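Local coordinates for ethanolamine utilization protein EutL (Clostridium perfringens E str. JGS1987, PDB 4TME) that binds ethanolamine, the substrate proposed to control opening of its pore, and probably builds the bacterial microcompartment shell as a trimer, at residues K34-I39 / I86-S91; D44-T49 / D104-G109; E53-A58 / T131-S136; M158-A163 / D201-A206. All blocks are in the same frame, centred on the assembly; numbering follows the deposited sequence.

Interaction 1. Residues K34-I39 / I86-S91; sequences KSLGLI and ILAGPS
The flat groups joining Ser35 to Gly89 are peptide planes: the Gly89 carbonyl takes Ser35 N almost head-on, along its own C=O direction, and Lys34 N from 35° off its plane. Two consecutive N-H groups thus share Gly89 O, with Lys34 N 3.0 Å away from it, and this is a classic beta bulge. Beyond it the antiparallel pairing is regular. Gly37 N bonds to Leu87 O at 2.8 Å and Leu87 N to Gly37 O at the same length, while Gly89 N returns to Ser35 O.

One face of the sheet carries Leu36, Leu38, Ile86 and Ala88. Leu36 turns CD2 to Ala88 CB at 3.7 Å, where a small methyl leaves room for the long branch. Leu38 lies beside Ile86, and the two are covered by Leu155 and Met158 of the second subunit. On the other face, with Gly37 adding no side chain, Leu87 packs on helix 92-106. The hydroxyl of Ser91 caps that helix by accepting from Glu94 N.

The chemistry implies a division of labour: backbone bonds fix the register of two central BMC strands, while branched aliphatic side chains give one face an apolar surface on which the second subunit packs.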
loop_
_atom_site.group_PDB
_atom_site.type_symbol
_atom_site.label_atom_id
_atom_site.label_comp_id
_atom_site.label_asym_id
_atom_site.label_seq_id
_atom_site.Cartn_x
_atom_site.Cartn_y
_atom_site.Cartn_z
ATOM N N LYS C 34 2.229 -30.192 -6.764
ATOM C CA LYS C 34 2.204 -30.951 -5.517
ATOM C C LYS C 34 3.118 -30.380 -4.443
ATOM O O LYS C 34 2.935 -30.658 -3.258
ATOM C CB LYS C 34 2.616 -32.408 -5.773
ATOM C CG LYS C 34 1.848 -33.098 -6.876
ATOM C CD LYS C 34 0.419 -33.374 -6.467
ATOM C CE LYS C 34 -0.241 -34.349 -7.434
ATOM N NZ LYS C 34 -1.703 -34.469 -7.186
ATOM N N SER C 35 4.091 -29.580 -4.866
ATOM C CA SER C 35 5.123 -29.056 -3.986
ATOM C C SER C 35 5.360 -27.594 -4.275
ATOM O O SER C 35 5.265 -27.188 -5.426
ATOM C CB SER C 35 6.418 -29.827 -4.173
ATOM O OG SER C 35 6.258 -31.158 -3.725
ATOM N N LEU C 36 5.670 -26.820 -3.236
ATOM C CA LEU C 36 5.932 -25.384 -3.376
ATOM C C LEU C 36 7.323 -25.007 -2.890
ATOM O O LEU C 36 7.804 -25.551 -1.906
ATOM C CB LEU C 36 4.908 -24.558 -2.588
ATOM C CG LEU C 36 3.426 -24.818 -2.877
ATOM C CD1 LEU C 36 2.594 -23.932 -1.931
ATOM C CD2 LEU C 36 3.088 -24.550 -4.321
ATOM N N GLY C 37 7.952 -24.063 -3.578
ATOM C CA GLY C 37 9.178 -23.452 -3.109
ATOM C C GLY C 37 8.878 -21.989 -2.836
ATOM O O GLY C 37 8.306 -21.309 -3.679
ATOM N N LEU C 38 9.242 -21.536 -1.636
ATOM C CA LEU C 38 8.958 -20.198 -1.130
ATOM C C LEU C 38 10.255 -19.393 -1.034
ATOM O O LEU C 38 11.257 -19.907 -0.512
ATOM C CB LEU C 38 8.315 -20.277 0.265
ATOM C CG LEU C 38 7.136 -21.216 0.542
ATOM C CD1 LEU C 38 6.820 -21.260 2.045
ATOM C CD2 LEU C 38 5.906 -20.781 -0.229
ATOM N N ILE C 39 10.233 -18.132 -1.461
ATOM C CA ILE C 39 11.406 -17.282 -1.332
ATOM C C ILE C 39 11.021 -15.844 -1.028
ATOM O O ILE C 39 10.028 -15.331 -1.556
ATOM C CB ILE C 39 12.280 -17.343 -2.618
ATOM C CG1 ILE C 39 13.619 -16.636 -2.402
ATOM C CG2 ILE C 39 11.539 -16.806 -3.826
ATOM C CD1 ILE C 39 14.627 -16.939 -3.537
ATOM N N ILE C 86 6.555 -17.695 -5.079
ATOM C CA ILE C 86 6.241 -19.106 -4.894
ATOM C C ILE C 86 6.339 -19.851 -6.208
ATOM O O ILE C 86 5.672 -19.513 -7.198
ATOM C CB ILE C 86 4.822 -19.324 -4.293
ATOM C CG1 ILE C 86 4.703 -18.584 -2.964
ATOM C CG2 ILE C 86 4.556 -20.846 -4.060
ATOM C CD1 ILE C 86 3.349 -18.703 -2.263
ATOM N N LEU C 87 7.214 -20.851 -6.211
ATOM C CA LEU C 87 7.344 -21.802 -7.304
ATOM C C LEU C 87 6.512 -23.034 -6.998
ATOM O O LEU C 87 6.411 -23.432 -5.841
ATOM C CB LEU C 87 8.807 -22.233 -7.487
ATOM C CG LEU C 87 9.789 -21.150 -7.922
ATOM C CD1 LEU C 87 11.202 -21.743 -7.836
ATOM C CD2 LEU C 87 9.495 -20.720 -9.338
ATOM N N ALA C 88 5.910 -23.629 -8.017
ATOM C CA ALA C 88 5.199 -24.896 -7.835
ATOM C C ALA C 88 5.692 -25.913 -8.863
ATOM O O ALA C 88 5.984 -25.587 -10.008
ATOM C CB ALA C 88 3.693 -24.712 -7.948
ATOM N N GLY C 89 5.775 -27.160 -8.430
ATOM C CA GLY C 89 6.211 -28.225 -9.308
ATOM C C GLY C 89 5.666 -29.552 -8.826
ATOM O O GLY C 89 5.021 -29.616 -7.787
ATOM N N PRO C 90 5.930 -30.617 -9.582
ATOM C CA PRO C 90 5.372 -31.949 -9.326
ATOM C C PRO C 90 6.025 -32.685 -8.175
ATOM O O PRO C 90 5.467 -33.675 -7.710
ATOM C CB PRO C 90 5.640 -32.696 -10.637
ATOM C CG PRO C 90 6.827 -32.021 -11.211
ATOM C CD PRO C 90 6.635 -30.567 -10.873
ATOM N N SER C 91 7.197 -32.241 -7.746
ATOM C CA SER C 91 7.921 -32.938 -6.688
ATOM C C SER C 91 8.792 -31.974 -5.928
ATOM O O SER C 91 9.134 -30.906 -6.430
ATOM C CB SER C 91 8.797 -34.043 -7.283
ATOM O OG SER C 91 9.849 -33.450 -8.036
#

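Interaction 2. Residues D44-T49 / D104-G109; sequences DDVTYT and DFIDSG. With ETA (ethanolamine), chain J; ETA (ethanolamine), chain K.
The Thr49 methyl CG2 slants in toward the Phe105 ring, 3.6 Å from Phe105 CE2. Threonine suits the place because its two branches part company: CG2 lies anti to the backbone N and meets the ring, while OG1 turns back to Asp45 O at 2.8 Å and also bonds to Tyr124 OH. Thr49 N reaches the same Asp45 O from the opposite face of its carbonyl plane. Ser108 OG sits over the centre of the Phe105 ring, 4.2 Å above it, held by its bond to Phe105 O.

Beside this pair, Val46 CG1 packs on Ile106 CG1 at 4.2 Å, and the tip of Ile106, CD1, comes 3.9 Å from Thr47 OG1, a hydroxyl engaged with Cys43 O.

The first turn of helix 44-57 is polar on its other side. Asp44 OD1 accepts from the amine N of one ethanolamine (chain K) at 2.8 Å, and Asp45 OD1 from the N of the other (chain J) at 2.6 Å; Tyr149 OH also bonds to Asp45 OD1, and Ser67 OG to Asp44 OD2. A helix packed on helix 92-106 of the BMC domain thereby presents two adjacent carboxylates at its N-terminal turn to a pair of ethanolamine sites.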
loop_
_atom_site.group_PDB
_atom_site.type_symbol
_atom_site.label_atom_id
_atom_site.label_comp_id
_atom_site.label_asym_id
_atom_site.label_seq_id
_atom_site.Cartn_x
_atom_site.Cartn_y
_atom_site.Cartn_z
ATOM N N ASP C 44 12.558 -6.787 -5.207
ATOM C CA ASP C 44 11.498 -7.520 -5.895
ATOM C C ASP C 44 11.790 -7.787 -7.384
ATOM O O ASP C 44 11.693 -8.929 -7.826
ATOM C CB ASP C 44 10.125 -6.821 -5.705
ATOM C CG ASP C 44 10.076 -5.368 -6.178
ATOM O OD1 ASP C 44 11.121 -4.740 -6.423
ATOM O OD2 ASP C 44 8.918 -4.850 -6.257
ATOM N N ASP C 45 12.190 -6.793 -8.169
ATOM C CA ASP C 45 12.293 -7.043 -9.611
ATOM C C ASP C 45 13.464 -7.974 -9.957
ATOM O O ASP C 45 13.372 -8.746 -10.933
ATOM C CB ASP C 45 12.395 -5.723 -10.361
ATOM C CG ASP C 45 11.170 -4.876 -10.148
ATOM O OD1 ASP C 45 10.078 -5.328 -10.571
ATOM O OD2 ASP C 45 11.310 -3.818 -9.474
ATOM N N VAL C 46 14.544 -7.938 -9.165
ATOM C CA VAL C 46 15.611 -8.954 -9.337
ATOM C C VAL C 46 15.035 -10.332 -9.047
ATOM O O VAL C 46 15.305 -11.293 -9.780
ATOM C CB VAL C 46 16.837 -8.677 -8.443
ATOM C CG1 VAL C 46 17.788 -9.914 -8.377
ATOM C CG2 VAL C 46 17.589 -7.461 -8.988
ATOM N N THR C 47 14.224 -10.436 -8.001
ATOM C CA THR C 47 13.648 -11.732 -7.665
ATOM C C THR C 47 12.685 -12.221 -8.737
ATOM O O THR C 47 12.694 -13.392 -9.088
ATOM C CB THR C 47 12.962 -11.674 -6.295
ATOM O OG1 THR C 47 13.967 -11.360 -5.327
ATOM C CG2 THR C 47 12.325 -13.018 -5.916
ATOM N N TYR C 48 11.876 -11.330 -9.301
ATOM C CA TYR C 48 10.964 -11.735 -10.375
ATOM C C TYR C 48 11.743 -12.247 -11.597
ATOM O O TYR C 48 11.333 -13.219 -12.267
ATOM C CB TYR C 48 10.068 -10.555 -10.782
ATOM C CG TYR C 48 9.123 -10.106 -9.680
ATOM C CD1 TYR C 48 8.519 -11.030 -8.827
ATOM C CD2 TYR C 48 8.887 -8.762 -9.461
ATOM C CE1 TYR C 48 7.664 -10.604 -7.796
ATOM C CE2 TYR C 48 8.036 -8.324 -8.449
ATOM C CZ TYR C 48 7.414 -9.264 -7.629
ATOM O OH TYR C 48 6.556 -8.864 -6.621
ATOM N N THR C 49 12.866 -11.592 -11.896
ATOM C CA THR C 49 13.707 -12.008 -13.008
ATOM C C THR C 49 14.323 -13.381 -12.700
ATOM O O THR C 49 14.448 -14.243 -13.595
ATOM C CB THR C 49 14.828 -10.967 -13.293
ATOM O OG1 THR C 49 14.235 -9.677 -13.476
ATOM C CG2 THR C 49 15.614 -11.308 -14.553
ATOM N N ASP C 104 20.884 -18.715 -7.317
ATOM C CA ASP C 104 22.100 -18.452 -8.067
ATOM C C ASP C 104 21.946 -17.210 -8.945
ATOM O O ASP C 104 22.897 -16.433 -9.096
ATOM C CB ASP C 104 22.488 -19.653 -8.906
ATOM C CG ASP C 104 23.028 -20.796 -8.073
ATOM O OD1 ASP C 104 23.229 -20.653 -6.835
ATOM O OD2 ASP C 104 23.232 -21.859 -8.668
ATOM N N PHE C 105 20.758 -17.005 -9.509
ATOM C CA PHE C 105 20.553 -15.833 -10.349
ATOM C C PHE C 105 20.594 -14.552 -9.524
ATOM O O PHE C 105 21.186 -13.556 -9.940
ATOM C CB PHE C 105 19.230 -15.894 -11.116
ATOM C CG PHE C 105 19.107 -14.803 -12.149
ATOM C CD1 PHE C 105 19.653 -14.976 -13.417
ATOM C CD2 PHE C 105 18.512 -13.604 -11.837
ATOM C CE1 PHE C 105 19.565 -13.966 -14.366
ATOM C CE2 PHE C 105 18.430 -12.587 -12.783
ATOM C CZ PHE C 105 18.959 -12.777 -14.038
ATOM N N ILE C 106 19.987 -14.574 -8.348
ATOM C CA ILE C 106 19.929 -13.373 -7.528
ATOM C C ILE C 106 21.338 -12.950 -7.161
ATOM O O ILE C 106 21.628 -11.759 -7.064
ATOM C CB ILE C 106 19.080 -13.604 -6.277
ATOM C CG1 ILE C 106 17.611 -13.789 -6.693
ATOM C CG2 ILE C 106 19.197 -12.451 -5.293
ATOM C CD1 ILE C 106 16.684 -14.160 -5.570
ATOM N N ASP C 107 22.214 -13.920 -6.964
ATOM C CA ASP C 107 23.598 -13.594 -6.602
ATOM C C ASP C 107 24.550 -13.537 -7.804
ATOM O O ASP C 107 25.760 -13.606 -7.631
ATOM C CB ASP C 107 24.115 -14.595 -5.571
ATOM C CG ASP C 107 25.237 -14.011 -4.695
ATOM O OD1 ASP C 107 25.183 -12.799 -4.349
ATOM O OD2 ASP C 107 26.175 -14.767 -4.362
ATOM N N SER C 108 24.021 -13.364 -9.014
ATOM C CA SER C 108 24.843 -13.479 -10.231
ATOM C C SER C 108 25.529 -12.179 -10.670
ATOM O O SER C 108 26.381 -12.204 -11.576
ATOM C CB SER C 108 24.007 -13.995 -11.409
ATOM O OG SER C 108 23.032 -13.057 -11.828
ATOM N N GLY C 109 25.170 -11.065 -10.041
ATOM C CA GLY C 109 25.705 -9.753 -10.386
ATOM C C GLY C 109 24.649 -8.792 -10.906
ATOM O O GLY C 109 24.931 -7.624 -11.185
HETATM C CA ETA J . 7.079 -3.653 -10.886
HETATM N N ETA J . 7.612 -4.612 -9.958
HETATM C C ETA J . 7.849 -2.361 -10.714
HETATM O O ETA J . 7.551 -1.778 -9.458
HETATM C CA ETA K . 12.465 -1.726 -6.536
HETATM N N ETA K . 11.431 -2.062 -5.580
HETATM C C ETA K . 13.829 -1.685 -5.862
HETATM O O ETA K . 14.144 -2.885 -5.204
#

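Interaction 3. Residues E53-A58 / T131-S136; sequences EATKAA and TGSYLS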
loop_
_atom_site.group_PDB
_atom_site.type_symbol
_atom_site.label_atom_id
_atom_site.label_comp_id
_atom_site.label_asym_id
_atom_site.label_seq_id
_atom_site.Cartn_x
_atom_site.Cartn_y
_atom_site.Cartn_z
ATOM N N GLU C 53 14.010 -17.103 -14.481
ATOM C CA GLU C 53 15.149 -17.944 -14.794
ATOM C C GLU C 53 14.911 -19.362 -14.258
ATOM O O GLU C 53 15.256 -20.341 -14.941
ATOM C CB GLU C 53 16.421 -17.321 -14.219
ATOM C CG GLU C 53 17.702 -18.004 -14.624
ATOM C CD GLU C 53 18.051 -17.824 -16.104
ATOM O OE1 GLU C 53 17.821 -16.753 -16.734
ATOM O OE2 GLU C 53 18.574 -18.791 -16.639
ATOM N N ALA C 54 14.317 -19.486 -13.067
ATOM C CA ALA C 54 14.025 -20.809 -12.489
ATOM C C ALA C 54 13.108 -21.638 -13.402
ATOM O O ALA C 54 13.276 -22.852 -13.506
ATOM C CB ALA C 54 13.403 -20.676 -11.113
ATOM N N THR C 55 12.154 -20.994 -14.087
ATOM C CA THR C 55 11.253 -21.752 -14.969
ATOM C C THR C 55 11.974 -22.298 -16.216
ATOM O O THR C 55 11.428 -23.158 -16.923
ATOM C CB THR C 55 10.018 -20.907 -15.427
ATOM O OG1 THR C 55 10.428 -19.884 -16.354
ATOM C CG2 THR C 55 9.266 -20.301 -14.234
ATOM N N LYS C 56 13.197 -21.828 -16.492
ATOM C CA LYS C 56 13.993 -22.356 -17.597
ATOM C C LYS C 56 14.863 -23.543 -17.129
ATOM O O LYS C 56 15.299 -24.383 -17.920
ATOM C CB LYS C 56 14.876 -21.255 -18.184
ATOM C CG LYS C 56 14.094 -20.126 -18.832
ATOM C CD LYS C 56 14.976 -19.198 -19.659
ATOM C CE LYS C 56 15.694 -18.174 -18.805
ATOM N NZ LYS C 56 16.697 -17.376 -19.616
ATOM N N ALA C 57 15.084 -23.608 -15.821
ATOM C CA ALA C 57 16.056 -24.540 -15.222
ATOM C C ALA C 57 15.444 -25.826 -14.684
ATOM O O ALA C 57 16.141 -26.817 -14.480
ATOM C CB ALA C 57 16.790 -23.834 -14.066
ATOM N N ALA C 58 14.156 -25.800 -14.392
ATOM C CA ALA C 58 13.499 -26.911 -13.716
ATOM C C ALA C 58 12.022 -26.960 -14.076
ATOM O O ALA C 58 11.483 -26.005 -14.678
ATOM C CB ALA C 58 13.657 -26.764 -12.194
ATOM N N THR C 131 13.316 -15.046 -22.361
ATOM C CA THR C 131 12.318 -15.182 -21.294
ATOM C C THR C 131 11.972 -16.657 -21.034
ATOM O O THR C 131 11.985 -17.476 -21.949
ATOM C CB THR C 131 11.000 -14.455 -21.602
ATOM O OG1 THR C 131 10.525 -14.825 -22.900
ATOM C CG2 THR C 131 11.169 -12.925 -21.522
ATOM N N GLY C 132 11.684 -16.962 -19.765
ATOM C CA GLY C 132 11.080 -18.224 -19.378
ATOM C C GLY C 132 9.571 -18.099 -19.411
ATOM O O GLY C 132 9.032 -17.173 -20.052
ATOM N N SER C 133 8.888 -18.991 -18.700
ATOM C CA SER C 133 7.444 -19.084 -18.804
ATOM C C SER C 133 6.764 -17.972 -18.018
ATOM O O SER C 133 5.635 -17.585 -18.332
ATOM C CB SER C 133 6.943 -20.456 -18.320
ATOM O OG SER C 133 7.135 -20.609 -16.927
ATOM N N TYR C 134 7.435 -17.440 -17.005
ATOM C CA TYR C 134 6.808 -16.477 -16.118
ATOM C C TYR C 134 6.710 -15.084 -16.748
ATOM O O TYR C 134 5.612 -14.506 -16.883
ATOM C CB TYR C 134 7.595 -16.397 -14.798
ATOM C CG TYR C 134 7.123 -15.298 -13.891
ATOM C CD1 TYR C 134 5.768 -15.115 -13.620
ATOM C CD2 TYR C 134 8.027 -14.423 -13.318
ATOM C CE1 TYR C 134 5.343 -14.087 -12.810
ATOM C CE2 TYR C 134 7.600 -13.399 -12.497
ATOM C CZ TYR C 134 6.263 -13.242 -12.254
ATOM O OH TYR C 134 5.853 -12.212 -11.435
ATOM N N LEU C 135 7.857 -14.532 -17.136
ATOM C CA LEU C 135 7.861 -13.174 -17.705
ATOM C C LEU C 135 7.265 -13.152 -19.109
ATOM O O LEU C 135 6.691 -12.130 -19.508
ATOM C CB LEU C 135 9.264 -12.580 -17.731
ATOM C CG LEU C 135 9.785 -12.132 -16.356
ATOM C CD1 LEU C 135 11.205 -11.635 -16.538
ATOM C CD2 LEU C 135 8.896 -11.048 -15.708
ATOM N N SER C 136 7.368 -14.245 -19.862
ATOM C CA SER C 136 6.724 -14.269 -21.184
ATOM C C SER C 136 5.194 -14.221 -21.009
ATOM O O SER C 136 4.507 -13.508 -21.736
ATOM C CB SER C 136 7.151 -15.493 -21.999
ATOM O OG SER C 136 6.751 -16.696 -21.377
#
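The backbones of 53-58 and 131-136 come nearest at Lys56 and Gly132, whose CA atoms are 5.4 Å apart, just where helix 133-139 begins. Gly132 occupies the N-cap position, and having no side chain it lets the neighbouring helix come right up: Lys56 CG rests 3.6 Å from Gly132 CA, and Thr55 OG1 is 3.5 Å from that same CA.

Thr55 carries the polar part of the contact. Its OG1 stands between the backbone N and the carbonyl carbon (chi1 71°), a setting from which it bonds to Asp52 O one turn back and accepts from Ser133 N at 2.9 Å, with an angle of 149° at the hydrogen. Part of the N-terminal capping of helix 133-139 is therefore supplied from another helix, since Asp52 adds its carboxylate to Gly132 N and Leu135 N. In the fold, this ties helix 44-57 of the first BMC domain to the helix that precedes strand 146-152, in the later half of the chain.

Lysine suits the solvent-facing margin, where its aliphatic part covers the glycine and its ammonium end reaches polar partners. The Lys56 chain bends at chi3 (-81°), and its NZ bonds to Arg130 O. Lys56 NZ also forms a salt bridge with Glu53 OE1 at 3.2 Å, its hydrogen bond weak. Within the first turn of the capped helix, Ser136 OG donates a hydrogen bond to Gly132 O at 2.7 Å.

Interaction 4. Residues M158-A163 / D201-A206; sequences MYALDA and DAFAEA
Ala206 N bonds to Ala202 O at 3.0 Å, an ordinary helical link that sets these two small residues a turn apart on the side of helix 193-212 that meets helix 154-167. No hydrogen bond crosses between the segments: this is an antiparallel helix pair of the second BMC domain, in which the axes of the two short segments are 7.9 Å apart at closest approach, with 145° between their directions. So close an approach depends on alanines. Ala160 CB and Ala206 CB are 3.5 Å apart, tighter than usual carbon contact, and Ala163 CB adds a second methyl at 3.8 Å from Ala206 CB.

Larger side chains border this small-residue seam. The Phe203 ring, its CG anti to the backbone N (chi1 -175°), lies alongside Leu161, and Phe203 CD1 comes 3.5 Å from Ala160 CB. Phenylalanine and leucine suit this side because it faces the sheet: both reach Leu150 of strand 146-152. Leu161 also packs on Met23 of the third subunit, and Asp162 OD1 accepts from Ser20 N of that same subunit, so helix 154-167 serves both the domain and the trimer.

Tyr159 borders the seam elsewhere. Its ring packs on Val210 and on Lys14 of the third subunit, and near the plane of that ring, at its edge, Ala206 O stands 4.0 Å from Tyr159 CD2.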
loop_
_atom_site.group_PDB
_atom_site.type_symbol
_atom_site.label_atom_id
_atom_site.label_comp_id
_atom_site.label_asym_id
_atom_site.label_seq_id
_atom_site.Cartn_x
_atom_site.Cartn_y
_atom_site.Cartn_z
ATOM N N MET C 158 8.411 7.393 -15.755
ATOM C CA MET C 158 7.563 7.887 -16.845
ATOM C C MET C 158 8.380 8.617 -17.914
ATOM O O MET C 158 8.197 8.411 -19.114
ATOM C CB MET C 158 6.470 8.805 -16.287
ATOM C CG MET C 158 5.473 8.103 -15.325
ATOM S SD MET C 158 4.662 6.630 -15.960
ATOM C CE MET C 158 3.781 7.371 -17.310
ATOM N N TYR C 159 9.266 9.492 -17.478
ATOM C CA TYR C 159 10.143 10.228 -18.373
ATOM C C TYR C 159 11.033 9.276 -19.164
ATOM O O TYR C 159 11.172 9.397 -20.375
ATOM C CB TYR C 159 10.980 11.206 -17.543
ATOM C CG TYR C 159 11.918 12.089 -18.321
ATOM C CD1 TYR C 159 11.474 13.281 -18.875
ATOM C CD2 TYR C 159 13.259 11.761 -18.451
ATOM C CE1 TYR C 159 12.330 14.100 -19.560
ATOM C CE2 TYR C 159 14.130 12.576 -19.134
ATOM C CZ TYR C 159 13.661 13.747 -19.686
ATOM O OH TYR C 159 14.528 14.561 -20.371
ATOM N N ALA C 160 11.617 8.323 -18.461
ATOM C CA ALA C 160 12.606 7.443 -19.069
ATOM C C ALA C 160 11.960 6.375 -19.964
ATOM O O ALA C 160 12.559 5.933 -20.938
ATOM C CB ALA C 160 13.465 6.798 -17.968
ATOM N N LEU C 161 10.745 5.948 -19.620
ATOM C CA LEU C 161 9.985 5.054 -20.485
ATOM C C LEU C 161 9.709 5.697 -21.844
ATOM O O LEU C 161 9.868 5.071 -22.895
ATOM C CB LEU C 161 8.671 4.643 -19.821
ATOM C CG LEU C 161 8.712 3.488 -18.822
ATOM C CD1 LEU C 161 7.308 3.216 -18.295
ATOM C CD2 LEU C 161 9.314 2.214 -19.418
ATOM N N ASP C 162 9.317 6.971 -21.834
ATOM C CA ASP C 162 9.108 7.679 -23.084
ATOM C C ASP C 162 10.396 7.707 -23.906
ATOM O O ASP C 162 10.376 7.458 -25.115
ATOM C CB ASP C 162 8.604 9.103 -22.823
ATOM C CG ASP C 162 8.321 9.862 -24.113
ATOM O OD1 ASP C 162 7.345 9.508 -24.804
ATOM O OD2 ASP C 162 9.077 10.788 -24.429
ATOM N N ALA C 163 11.508 7.991 -23.246
ATOM C CA ALA C 163 12.805 7.994 -23.910
ATOM C C ALA C 163 13.141 6.631 -24.513
ATOM O O ALA C 163 13.640 6.556 -25.639
ATOM C CB ALA C 163 13.873 8.402 -22.933
ATOM N N ASP C 201 19.495 0.970 -22.458
ATOM C CA ASP C 201 20.527 2.006 -22.402
ATOM C C ASP C 201 19.869 3.383 -22.320
ATOM O O ASP C 201 20.284 4.238 -21.534
ATOM C CB ASP C 201 21.450 1.950 -23.626
ATOM C CG ASP C 201 22.358 0.718 -23.642
ATOM O OD1 ASP C 201 22.486 0.010 -22.609
ATOM O OD2 ASP C 201 22.953 0.477 -24.714
ATOM N N ALA C 202 18.844 3.588 -23.142
ATOM C CA ALA C 202 18.129 4.864 -23.175
ATOM C C ALA C 202 17.386 5.129 -21.869
ATOM O O ALA C 202 17.356 6.276 -21.386
ATOM C CB ALA C 202 17.162 4.892 -24.330
ATOM N N PHE C 203 16.771 4.086 -21.306
ATOM C CA PHE C 203 16.062 4.195 -20.029
ATOM C C PHE C 203 17.056 4.615 -18.943
ATOM O O PHE C 203 16.807 5.556 -18.191
ATOM C CB PHE C 203 15.371 2.855 -19.680
ATOM C CG PHE C 203 14.512 2.898 -18.432
ATOM C CD1 PHE C 203 13.204 3.350 -18.499
ATOM C CD2 PHE C 203 14.999 2.468 -17.213
ATOM C CE1 PHE C 203 12.408 3.400 -17.363
ATOM C CE2 PHE C 203 14.196 2.504 -16.076
ATOM C CZ PHE C 203 12.910 2.970 -16.156
ATOM N N ALA C 204 18.190 3.916 -18.865
ATOM C CA ALA C 204 19.188 4.237 -17.854
ATOM C C ALA C 204 19.667 5.694 -17.980
ATOM O O ALA C 204 19.777 6.414 -16.982
ATOM C CB ALA C 204 20.378 3.293 -17.955
ATOM N N GLU C 205 19.952 6.114 -19.201
ATOM C CA GLU C 205 20.457 7.461 -19.452
ATOM C C GLU C 205 19.422 8.493 -19.020
ATOM O O GLU C 205 19.763 9.520 -18.406
ATOM C CB GLU C 205 20.800 7.647 -20.932
ATOM C CG GLU C 205 21.431 9.002 -21.229
ATOM C CD GLU C 205 21.677 9.224 -22.706
ATOM O OE1 GLU C 205 21.600 8.244 -23.477
ATOM O OE2 GLU C 205 21.943 10.382 -23.091
ATOM N N ALA C 206 18.151 8.215 -19.304
ATOM C CA ALA C 206 17.092 9.163 -18.957
ATOM C C ALA C 206 16.879 9.255 -17.436
ATOM O O ALA C 206 16.672 10.346 -16.897
ATOM C CB ALA C 206 15.794 8.783 -19.648
#

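Overall arrangement
Interactions 1, 2 and 3 form one continuous region. Helix 44-57 serves both interaction 2 and interaction 3, and the strands of interaction 1 lead into the helices of interaction 2, with Ile39 CD1 touching Ile106 CD1 at 4.0 Å. Interactions 1 and 2 are buried; interactions 3 and 4 are only partly so. Their chemistry follows: backbone pairing in the sheet, apolar side chains between two helices with the ethanolamine-binding carboxylates on the other side of one, and hydroxyl and charged groups at the capped helix start. Interaction 4 stands apart in the second BMC domain, its centre about 36 Å from that of interaction 1, and relies on alanine packing. Interactions 1 and 4 both border neighbouring subunits.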